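PDB 1ZBM: 1,4-dihydroxy-6-naphtoate synthase from Archaeoglobus fulgidus, which probably converts cyclic dehypoxanthine futalosine into 1,4-dihydroxy-6-naphthoate, a step in the biosynthesis of menaquinone (vitamin K2). Local coordinates for residues M25-A28 against M29-K33; Q197-F200 against L201-M204; I208-A211 against I212-D216; Y241-D244 against Y245-N248. All blocks are in the same frame, centred on the assembly; numbering follows the deposited sequence.

Interaction 1. Residues M25-A28 against M29-K33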
loop_
_atom_site.group_PDB
_atom_site.type_symbol
_atom_site.label_atom_id
_atom_site.label_comp_id
_atom_site.label_asym_id
_atom_site.label_seq_id
_atom_site.Cartn_x
_atom_site.Cartn_y
_atom_site.Cartn_z
HETATM N N MSE A 25 -7.118 -9.751 1.888
HETATM C CA MSE A 25 -8.279 -8.892 1.695
HETATM C C MSE A 25 -9.174 -9.364 0.539
HETATM O O MSE A 25 -10.407 -9.391 0.661
HETATM C CB MSE A 25 -7.796 -7.461 1.434
HETATM C CG MSE A 25 -8.883 -6.414 1.308
HETATM SE SE MSE A 25 -8.149 -4.717 0.644
HETATM C CE MSE A 25 -6.639 -4.571 1.868
ATOM N N PHE A 26 -8.557 -9.762 -0.573
ATOM C CA PHE A 26 -9.313 -10.213 -1.753
ATOM C C PHE A 26 -9.670 -11.696 -1.820
ATOM O O PHE A 26 -10.338 -12.119 -2.763
ATOM C CB PHE A 26 -8.569 -9.863 -3.045
ATOM C CG PHE A 26 -8.676 -8.420 -3.442
ATOM C CD1 PHE A 26 -7.723 -7.504 -3.035
ATOM C CD2 PHE A 26 -9.710 -7.989 -4.263
ATOM C CE1 PHE A 26 -7.792 -6.173 -3.446
ATOM C CE2 PHE A 26 -9.795 -6.661 -4.681
ATOM C CZ PHE A 26 -8.832 -5.754 -4.275
ATOM N N TYR A 27 -9.236 -12.478 -0.834
ATOM C CA TYR A 27 -9.519 -13.910 -0.825
ATOM C C TYR A 27 -10.976 -14.281 -1.097
ATOM O O TYR A 27 -11.259 -15.089 -1.979
ATOM C CB TYR A 27 -9.089 -14.540 0.502
ATOM C CG TYR A 27 -9.600 -15.949 0.662
ATOM C CD1 TYR A 27 -10.769 -16.214 1.379
ATOM C CD2 TYR A 27 -8.963 -17.014 0.025
ATOM C CE1 TYR A 27 -11.288 -17.502 1.450
ATOM C CE2 TYR A 27 -9.478 -18.301 0.090
ATOM C CZ TYR A 27 -10.638 -18.538 0.802
ATOM O OH TYR A 27 -11.137 -19.820 0.861
ATOM N N ALA A 28 -11.896 -13.703 -0.334
ATOM C CA ALA A 28 -13.310 -14.009 -0.503
ATOM C C ALA A 28 -13.792 -13.736 -1.925
ATOM O O ALA A 28 -14.589 -14.499 -2.479
ATOM C CB ALA A 28 -14.151 -13.199 0.494
HETATM N N MSE A 29 -13.309 -12.645 -2.514
HETATM C CA MSE A 29 -13.720 -12.278 -3.862
HETATM C C MSE A 29 -13.075 -13.161 -4.929
HETATM O O MSE A 29 -13.730 -13.551 -5.894
HETATM C CB MSE A 29 -13.390 -10.809 -4.132
HETATM C CG MSE A 29 -14.093 -10.230 -5.353
HETATM SE SE MSE A 29 -13.605 -8.369 -5.685
HETATM C CE MSE A 29 -14.763 -7.516 -4.381
ATOM N N THR A 30 -11.799 -13.484 -4.747
ATOM C CA THR A 30 -11.082 -14.319 -5.697
ATOM C C THR A 30 -11.525 -15.790 -5.664
ATOM O O THR A 30 -11.129 -16.584 -6.524
ATOM C CB THR A 30 -9.558 -14.250 -5.457
ATOM O OG1 THR A 30 -9.276 -14.512 -4.076
ATOM C CG2 THR A 30 -9.017 -12.875 -5.829
ATOM N N HIS A 31 -12.340 -16.162 -4.681
ATOM C CA HIS A 31 -12.810 -17.542 -4.590
ATOM C C HIS A 31 -14.318 -17.686 -4.687
ATOM O O HIS A 31 -14.900 -18.569 -4.061
ATOM C CB HIS A 31 -12.319 -18.200 -3.298
ATOM C CG HIS A 31 -10.864 -18.541 -3.313
ATOM N ND1 HIS A 31 -9.877 -17.582 -3.405
ATOM C CD2 HIS A 31 -10.226 -19.733 -3.271
ATOM C CE1 HIS A 31 -8.693 -18.171 -3.421
ATOM N NE2 HIS A 31 -8.878 -19.477 -3.341
ATOM N N GLY A 32 -14.941 -16.821 -5.479
ATOM C CA GLY A 32 -16.376 -16.884 -5.668
ATOM C C GLY A 32 -17.189 -16.938 -4.393
ATOM O O GLY A 32 -18.331 -17.398 -4.410
ATOM N N LYS A 33 -16.610 -16.465 -3.292
ATOM C CA LYS A 33 -17.291 -16.459 -2.002
ATOM C C LYS A 33 -18.142 -15.202 -1.845
ATOM O O LYS A 33 -18.873 -15.059 -0.864
ATOM C CB LYS A 33 -16.265 -16.534 -0.864
ATOM C CG LYS A 33 -15.371 -17.770 -0.891
ATOM C CD LYS A 33 -16.072 -19.006 -0.345
ATOM C CE LYS A 33 -16.291 -18.891 1.163
ATOM N NZ LYS A 33 -17.126 -19.995 1.740
#
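Tyr27 and His31, one helical turn apart, send their side chains across each other at about a right angle. Tyr27 CE2 comes down over the middle of one imidazole face and sits 3.5 Å above the plane of the His31 ring. The two planes are tilted by 34°, so the pair is oblique rather than a regular stack. A weak hydrogen bond from His31 ND1 to Tyr27 O, 3.2 Å long, adds a polar tie to the same ring. The other end of the tyrosine is held through OH by Glu217, and Tyr221 meets the His31 ring edge-to-face.

Tyr27 lies on helix 20-30, the crossover helix of a beta-alpha-beta unit that joins the parallel strands 11-16 and 39-44, and His31 lies in the loop that follows it. Thr30 N closes a helical bond to Phe26 O at 2.8 Å, with an N-H...O angle of 164°. The Thr30 hydroxyl sits between its own backbone N and carbonyl carbon (chi1 51°), which turns it back along the helix: Thr30 OG1 is 2.9 Å from both Phe26 O and Tyr27 O, and the geometry does not settle which of them receives the proton. On another side of the helix, selenomethionine Met29 runs alongside Phe26 and points the same way, its SE lying 4.2 Å from Phe26 CD2 near the ring plane, a Met-aromatic contact at the edge. Past Gly32, whose phi is positive, the chain curls back until Lys33 N donates to Ala28 O over 2.9 Å, and Lys33 CB approaches Ala28 CB to 4.2 Å.

Interaction 2. Residues Q197-F200 against L201-M204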
loop_
_atom_site.group_PDB
_atom_site.type_symbol
_atom_site.label_atom_id
_atom_site.label_comp_id
_atom_site.label_asym_id
_atom_site.label_seq_id
_atom_site.Cartn_x
_atom_site.Cartn_y
_atom_site.Cartn_z
ATOM N N GLN A 197 -20.338 1.479 -9.116
ATOM C CA GLN A 197 -19.616 2.003 -7.961
ATOM C C GLN A 197 -20.126 1.409 -6.651
ATOM O O GLN A 197 -19.343 0.908 -5.838
ATOM C CB GLN A 197 -19.736 3.524 -7.883
ATOM C CG GLN A 197 -19.017 4.289 -8.968
ATOM C CD GLN A 197 -19.291 5.789 -8.874
ATOM O OE1 GLN A 197 -19.102 6.396 -7.819
ATOM N NE2 GLN A 197 -19.738 6.391 -9.978
ATOM N N GLU A 198 -21.438 1.447 -6.448
ATOM C CA GLU A 198 -22.011 0.931 -5.212
ATOM C C GLU A 198 -21.859 -0.574 -5.093
ATOM O O GLU A 198 -21.549 -1.097 -4.019
ATOM C CB GLU A 198 -23.491 1.302 -5.116
ATOM C CG GLU A 198 -24.051 1.181 -3.701
ATOM C CD GLU A 198 -23.581 2.295 -2.773
ATOM O OE1 GLU A 198 -23.195 1.989 -1.613
ATOM O OE2 GLU A 198 -23.615 3.476 -3.201
ATOM N N GLU A 199 -22.067 -1.273 -6.202
ATOM C CA GLU A 199 -21.965 -2.728 -6.200
ATOM C C GLU A 199 -20.578 -3.204 -5.825
ATOM O O GLU A 199 -20.422 -4.080 -4.975
ATOM C CB GLU A 199 -22.339 -3.286 -7.575
ATOM C CG GLU A 199 -22.352 -4.803 -7.642
ATOM C CD GLU A 199 -23.253 -5.419 -6.580
ATOM O OE1 GLU A 199 -24.279 -4.806 -6.233
ATOM O OE2 GLU A 199 -22.936 -6.523 -6.107
ATOM N N PHE A 200 -19.564 -2.635 -6.466
ATOM C CA PHE A 200 -18.204 -3.053 -6.170
ATOM C C PHE A 200 -17.814 -2.715 -4.743
ATOM O O PHE A 200 -17.069 -3.457 -4.096
ATOM C CB PHE A 200 -17.208 -2.408 -7.120
ATOM C CG PHE A 200 -15.813 -2.850 -6.876
ATOM C CD1 PHE A 200 -15.374 -4.079 -7.343
ATOM C CD2 PHE A 200 -14.964 -2.090 -6.089
ATOM C CE1 PHE A 200 -14.103 -4.538 -7.028
ATOM C CE2 PHE A 200 -13.696 -2.544 -5.769
ATOM C CZ PHE A 200 -13.265 -3.771 -6.235
ATOM N N LEU A 201 -18.295 -1.576 -4.260
ATOM C CA LEU A 201 -18.003 -1.169 -2.891
ATOM C C LEU A 201 -18.560 -2.221 -1.945
ATOM O O LEU A 201 -17.903 -2.603 -0.972
ATOM C CB LEU A 201 -18.642 0.176 -2.579
ATOM C CG LEU A 201 -18.590 0.482 -1.090
ATOM C CD1 LEU A 201 -17.145 0.569 -0.641
ATOM C CD2 LEU A 201 -19.331 1.785 -0.812
ATOM N N ARG A 202 -19.773 -2.688 -2.244
ATOM C CA ARG A 202 -20.440 -3.709 -1.433
ATOM C C ARG A 202 -19.654 -5.013 -1.442
ATOM O O ARG A 202 -19.438 -5.620 -0.396
ATOM C CB ARG A 202 -21.862 -3.973 -1.955
ATOM C CG ARG A 202 -22.666 -4.975 -1.104
ATOM C CD ARG A 202 -24.028 -5.302 -1.726
ATOM N NE ARG A 202 -23.867 -6.127 -2.930
ATOM C CZ ARG A 202 -23.525 -7.415 -2.912
ATOM N NH1 ARG A 202 -23.320 -8.034 -1.757
ATOM N NH2 ARG A 202 -23.364 -8.074 -4.045
ATOM N N ALA A 203 -19.219 -5.437 -2.625
ATOM C CA ALA A 203 -18.470 -6.674 -2.751
ATOM C C ALA A 203 -17.115 -6.552 -2.083
ATOM O O ALA A 203 -16.613 -7.511 -1.494
ATOM C CB ALA A 203 -18.294 -7.034 -4.215
HETATM N N MSE A 204 -16.519 -5.368 -2.178
HETATM C CA MSE A 204 -15.203 -5.132 -1.593
HETATM C C MSE A 204 -15.274 -5.239 -0.076
HETATM O O MSE A 204 -14.444 -5.904 0.547
HETATM C CB MSE A 204 -14.683 -3.749 -2.006
HETATM C CG MSE A 204 -13.216 -3.507 -1.684
HETATM SE SE MSE A 204 -11.959 -4.645 -2.655
HETATM C CE MSE A 204 -11.296 -5.746 -1.185
#
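Two side-chain pairs on different faces of helix 194-213 mark this stretch, a salt bridge between Glu199 and Arg202 and a Met-aromatic contact between Phe200 and Met204. In the ionic pair the side chains run side by side in the same direction. Glu199 OE2 takes the short bond from Arg202 NH2, 2.6 Å, on its syn lone pair, and Glu199 OE2 itself lies 19° out of the Arg202 guanidinium plane. A second bond, from Arg202 NE to Glu199 OE2 at 3.3 Å, is weak. The carboxylate and guanidinium planes differ by 52°. Bends at Glu199 chi2 (55°) and at Arg202 chi3 turn the charged ends to each other. The same carboxylate oxygen also meets Thr36 OG1, and Arg202 NH2 reaches Asp35 O, so the bridge is tied to the loop that precedes strand 39-44.

On the buried face, Phe200 and selenomethionine Met204 lie alongside each other. Met204 SE lies nearest Phe200 CZ, at 3.9 Å, with CE2 next, and approaches obliquely, neither squarely over the face nor at the edge. Met29, on helix 20-30, covers Phe200 and Ala203, and Met25 and Phe26 press on Met204. The backbone keeps the spacing: Met204 N bonds Phe200 O at 2.8 Å, and Ala203 N bonds Glu199 O at 3.0 Å. The arrangement is side-chain pairing from i to i+3 and from i to i+4 along an alpha-helix, with the apolar pair set on helix 20-30 and strand 76-86 and the ionic pair on the loop before strand 39-44.

Interaction 3. Residues I208-A211 against I212-D216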
loop_
_atom_site.group_PDB
_atom_site.type_symbol
_atom_site.label_atom_id
_atom_site.label_comp_id
_atom_site.label_asym_id
_atom_site.label_seq_id
_atom_site.Cartn_x
_atom_site.Cartn_y
_atom_site.Cartn_z
ATOM N N ILE A 208 -13.462 -8.075 2.651
ATOM C CA ILE A 208 -12.622 -7.646 3.776
ATOM C C ILE A 208 -13.158 -8.216 5.096
ATOM O O ILE A 208 -12.413 -8.800 5.894
ATOM C CB ILE A 208 -12.601 -6.099 3.869
ATOM C CG1 ILE A 208 -12.016 -5.507 2.583
ATOM C CG2 ILE A 208 -11.803 -5.653 5.091
ATOM C CD1 ILE A 208 -12.288 -4.023 2.410
ATOM N N ALA A 209 -14.457 -8.035 5.318
ATOM C CA ALA A 209 -15.096 -8.537 6.524
ATOM C C ALA A 209 -14.927 -10.051 6.601
ATOM O O ALA A 209 -14.712 -10.606 7.681
ATOM C CB ALA A 209 -16.581 -8.166 6.531
ATOM N N PHE A 210 -15.012 -10.721 5.457
ATOM C CA PHE A 210 -14.858 -12.175 5.428
ATOM C C PHE A 210 -13.462 -12.576 5.914
ATOM O O PHE A 210 -13.310 -13.554 6.646
ATOM C CB PHE A 210 -15.061 -12.725 4.011
ATOM C CG PHE A 210 -14.896 -14.224 3.919
ATOM C CD1 PHE A 210 -16.007 -15.066 3.978
ATOM C CD2 PHE A 210 -13.623 -14.793 3.817
ATOM C CE1 PHE A 210 -15.856 -16.454 3.944
ATOM C CE2 PHE A 210 -13.453 -16.179 3.784
ATOM C CZ PHE A 210 -14.575 -17.014 3.848
ATOM N N ALA A 211 -12.448 -11.824 5.494
ATOM C CA ALA A 211 -11.077 -12.114 5.880
ATOM C C ALA A 211 -10.854 -12.034 7.390
ATOM O O ALA A 211 -10.165 -12.877 7.972
ATOM C CB ALA A 211 -10.113 -11.177 5.151
ATOM N N ILE A 212 -11.435 -11.026 8.029
ATOM C CA ILE A 212 -11.295 -10.849 9.475
ATOM C C ILE A 212 -11.969 -11.962 10.281
ATOM O O ILE A 212 -11.452 -12.379 11.316
ATOM C CB ILE A 212 -11.882 -9.482 9.922
ATOM C CG1 ILE A 212 -11.081 -8.351 9.273
ATOM C CG2 ILE A 212 -11.831 -9.354 11.440
ATOM C CD1 ILE A 212 -9.607 -8.376 9.614
ATOM N N GLU A 213 -13.123 -12.427 9.804
ATOM C CA GLU A 213 -13.885 -13.488 10.461
ATOM C C GLU A 213 -13.325 -14.863 10.151
ATOM O O GLU A 213 -13.675 -15.847 10.797
ATOM C CB GLU A 213 -15.345 -13.425 10.022
ATOM C CG GLU A 213 -16.042 -12.124 10.407
ATOM C CD GLU A 213 -17.418 -11.991 9.787
ATOM O OE1 GLU A 213 -18.230 -12.951 9.875
ATOM O OE2 GLU A 213 -17.707 -10.908 9.223
ATOM N N ASN A 214 -12.451 -14.922 9.155
ATOM C CA ASN A 214 -11.835 -16.175 8.751
ATOM C C ASN A 214 -10.380 -15.893 8.433
ATOM O O ASN A 214 -9.925 -16.125 7.320
ATOM C CB ASN A 214 -12.541 -16.724 7.514
ATOM C CG ASN A 214 -14.021 -16.935 7.736
ATOM O OD1 ASN A 214 -14.438 -17.844 8.462
ATOM N ND2 ASN A 214 -14.826 -16.085 7.118
ATOM N N PRO A 215 -9.627 -15.400 9.423
ATOM C CA PRO A 215 -8.211 -15.079 9.238
ATOM C C PRO A 215 -7.347 -16.245 8.784
ATOM O O PRO A 215 -6.457 -16.074 7.951
ATOM C CB PRO A 215 -7.800 -14.551 10.607
ATOM C CG PRO A 215 -8.641 -15.369 11.530
ATOM C CD PRO A 215 -9.994 -15.315 10.849
ATOM N N ASP A 216 -7.599 -17.434 9.315
ATOM C CA ASP A 216 -6.781 -18.572 8.919
ATOM C C ASP A 216 -7.081 -19.040 7.506
ATOM O O ASP A 216 -6.165 -19.358 6.751
ATOM C CB ASP A 216 -6.945 -19.708 9.922
ATOM C CG ASP A 216 -6.433 -19.324 11.300
ATOM O OD1 ASP A 216 -5.208 -19.076 11.422
ATOM O OD2 ASP A 216 -7.249 -19.252 12.244
#
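Asn214 folds its amide back over Phe210, and this is the closely packed part of the contact. Asn214 ND2 stands 3.2 Å above the ring plane of Phe210, over its centre, and the amide is inclined 39° to the ring. The same nitrogen donates to Phe210 O across 3.0 Å, a bond bent to 141° at the hydrogen. With CG anti to its own carbonyl carbon (chi1 -58°), the asparagine side chain turns back to the helix just ending. It makes no capping bond to the helix that follows, although Asn214 holds the N-cap position.

Ala211 O is close to that joint too. Asn214 N reaches it weakly at 3.3 Å, while Pro215 brings its CA within 3.2 Å of Ala211 O as a C-H...O contact. Ala28 and Lys33 lie against Phe210 from outside the helix.

The other side is looser. Glu213 is exposed, and among side-chain atoms its OE2 comes no closer to Ala209 CB than 4.0 Å; ordinary helical bonds, such as Glu213 N to Ala209 O at 3.2 Å, do the holding there. Ile212, though also exposed, packs on Val242. The whole is a helix-to-helix junction between 194-213 and 215-222, with Asn214 at the N-cap and Pro215 as the first residue of the second helix, a position that suits proline because no N-H is needed there.

Interaction 4. Residues Y241-D244 against Y245-N248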
loop_
_atom_site.group_PDB
_atom_site.type_symbol
_atom_site.label_atom_id
_atom_site.label_comp_id
_atom_site.label_asym_id
_atom_site.label_seq_id
_atom_site.Cartn_x
_atom_site.Cartn_y
_atom_site.Cartn_z
ATOM N N TYR A 241 -2.711 -4.133 8.010
ATOM C CA TYR A 241 -3.189 -3.286 6.930
ATOM C C TYR A 241 -4.543 -3.674 6.347
ATOM O O TYR A 241 -4.934 -3.188 5.285
ATOM C CB TYR A 241 -2.130 -3.229 5.829
ATOM C CG TYR A 241 -0.873 -2.506 6.262
ATOM C CD1 TYR A 241 -0.892 -1.135 6.526
ATOM C CD2 TYR A 241 0.327 -3.194 6.437
ATOM C CE1 TYR A 241 0.255 -0.470 6.959
ATOM C CE2 TYR A 241 1.476 -2.537 6.870
ATOM C CZ TYR A 241 1.433 -1.178 7.129
ATOM O OH TYR A 241 2.561 -0.535 7.570
ATOM N N VAL A 242 -5.251 -4.563 7.033
ATOM C CA VAL A 242 -6.580 -4.999 6.604
ATOM C C VAL A 242 -7.446 -5.051 7.863
ATOM O O VAL A 242 -7.583 -6.102 8.485
ATOM C CB VAL A 242 -6.552 -6.416 5.955
ATOM C CG1 VAL A 242 -7.955 -6.807 5.508
ATOM C CG2 VAL A 242 -5.592 -6.451 4.780
ATOM N N ASN A 243 -8.014 -3.905 8.235
ATOM C CA ASN A 243 -8.860 -3.797 9.427
ATOM C C ASN A 243 -9.961 -2.758 9.237
ATOM O O ASN A 243 -10.403 -2.523 8.116
ATOM C CB ASN A 243 -8.011 -3.416 10.635
ATOM C CG ASN A 243 -6.988 -2.349 10.302
ATOM O OD1 ASN A 243 -7.214 -1.500 9.428
ATOM N ND2 ASN A 243 -5.857 -2.377 10.998
ATOM N N ASP A 244 -10.400 -2.139 10.331
ATOM C CA ASP A 244 -11.454 -1.122 10.267
ATOM C C ASP A 244 -11.249 -0.071 9.180
ATOM O O ASP A 244 -12.174 0.243 8.432
ATOM C CB ASP A 244 -11.592 -0.379 11.601
ATOM C CG ASP A 244 -12.324 -1.176 12.631
ATOM O OD1 ASP A 244 -13.459 -1.639 12.339
ATOM O OD2 ASP A 244 -11.782 -1.340 13.758
ATOM N N TYR A 245 -10.044 0.489 9.122
ATOM C CA TYR A 245 -9.731 1.531 8.152
ATOM C C TYR A 245 -9.924 1.046 6.721
ATOM O O TYR A 245 -10.314 1.818 5.836
ATOM C CB TYR A 245 -8.289 2.019 8.314
ATOM C CG TYR A 245 -7.957 2.634 9.656
ATOM C CD1 TYR A 245 -8.799 3.572 10.251
ATOM C CD2 TYR A 245 -6.774 2.311 10.313
ATOM C CE1 TYR A 245 -8.468 4.172 11.467
ATOM C CE2 TYR A 245 -6.436 2.907 11.526
ATOM C CZ TYR A 245 -7.287 3.834 12.095
ATOM O OH TYR A 245 -6.953 4.421 13.300
ATOM N N THR A 246 -9.639 -0.231 6.498
ATOM C CA THR A 246 -9.774 -0.837 5.182
ATOM C C THR A 246 -11.251 -1.063 4.875
ATOM O O THR A 246 -11.689 -0.905 3.735
ATOM C CB THR A 246 -9.042 -2.198 5.121
ATOM O OG1 THR A 246 -7.818 -2.114 5.864
ATOM C CG2 THR A 246 -8.714 -2.576 3.671
ATOM N N TYR A 247 -12.028 -1.422 5.895
ATOM C CA TYR A 247 -13.445 -1.666 5.675
ATOM C C TYR A 247 -14.187 -0.391 5.293
ATOM O O TYR A 247 -15.068 -0.419 4.437
ATOM C CB TYR A 247 -14.095 -2.279 6.912
ATOM C CG TYR A 247 -15.534 -2.680 6.681
ATOM C CD1 TYR A 247 -15.853 -3.871 6.025
ATOM C CD2 TYR A 247 -16.581 -1.865 7.111
ATOM C CE1 TYR A 247 -17.180 -4.240 5.811
ATOM C CE2 TYR A 247 -17.906 -2.222 6.900
ATOM C CZ TYR A 247 -18.201 -3.413 6.252
ATOM O OH TYR A 247 -19.513 -3.768 6.077
ATOM N N ASN A 248 -13.825 0.720 5.934
ATOM C CA ASN A 248 -14.444 2.022 5.671
ATOM C C ASN A 248 -13.494 3.138 6.125
ATOM O O ASN A 248 -13.169 3.242 7.307
ATOM C CB ASN A 248 -15.773 2.131 6.437
ATOM C CG ASN A 248 -16.569 3.366 6.058
ATOM O OD1 ASN A 248 -16.854 3.590 4.886
ATOM N ND2 ASN A 248 -16.943 4.167 7.049
#
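Thr246 reaches back over the start of its own short helix to the chain that leads into it. Its CB lies 3.3 Å from Asn243 O, the carbonyl of the N-cap residue. From there the side chain splits. The methyl CG2, anti to the backbone N, points into apolar company, where Met25 of helix 20-30 packs on it. The hydroxyl lies anti to the carbonyl carbon (chi1 -38°) and is turned to the incoming backbone, where Asn243 N donates to Thr246 OG1 over 3.0 Å at 151°. Thr246 OG1 is also 3.1 Å from Tyr241 O and is hydrogen-bonded to Ala83 O, with the place of its proton between the two carbonyls undecided. Three polar partners therefore surround a buried oxygen.

An N-cap amide bonded to the side chain three residues on is one half of a capping box. Asn243 OD1 is not seen to make the reciprocal bond to Thr246 N, which instead bonds weakly to Asn243 O at 2.9 Å. Tyr247 N takes the same carbonyl, Asn243 O, at 3.0 Å in a true helical bond, and Asn248 N closes on Asp244 O at 3.0 Å.

Tyr241 and Tyr245 point their hydroxyls elsewhere, to Gln155 and Asp87. The side chains of Tyr241 and His152, the predicted proton acceptor, are about 8 Å apart. Helix 244-247 is thus wedged beside strand 76-86, with a backbone hydrogen bond between Thr246 and Gly82, while Ile208 of helix 194-213 and Met25 of helix 20-30 pack on Thr246.

Overall arrangement
Helices 20-30 and 194-213 carry most of this set: interaction 1 lies on the first, interactions 2 and 3 on the second, and interaction 4 packs against both. All four are partly buried: Met25, Phe200, Met204 and Thr246 are buried, whereas His31, Arg202, Glu213 and Asp244 are exposed. Tyr27 of interaction 1 packs on Phe210 of interaction 3, and Met25 of interaction 1 meets Val242 of interaction 4. Ile208 of interaction 3 also reaches 241-248, whereas interactions 2 and 4 do not touch. Chemistry follows place: interaction 2 joins a charged pair with a buried selenium-aromatic one, interactions 1 and 3 end helices with ring contacts, and interaction 4, nearest the chain's centre, starts one.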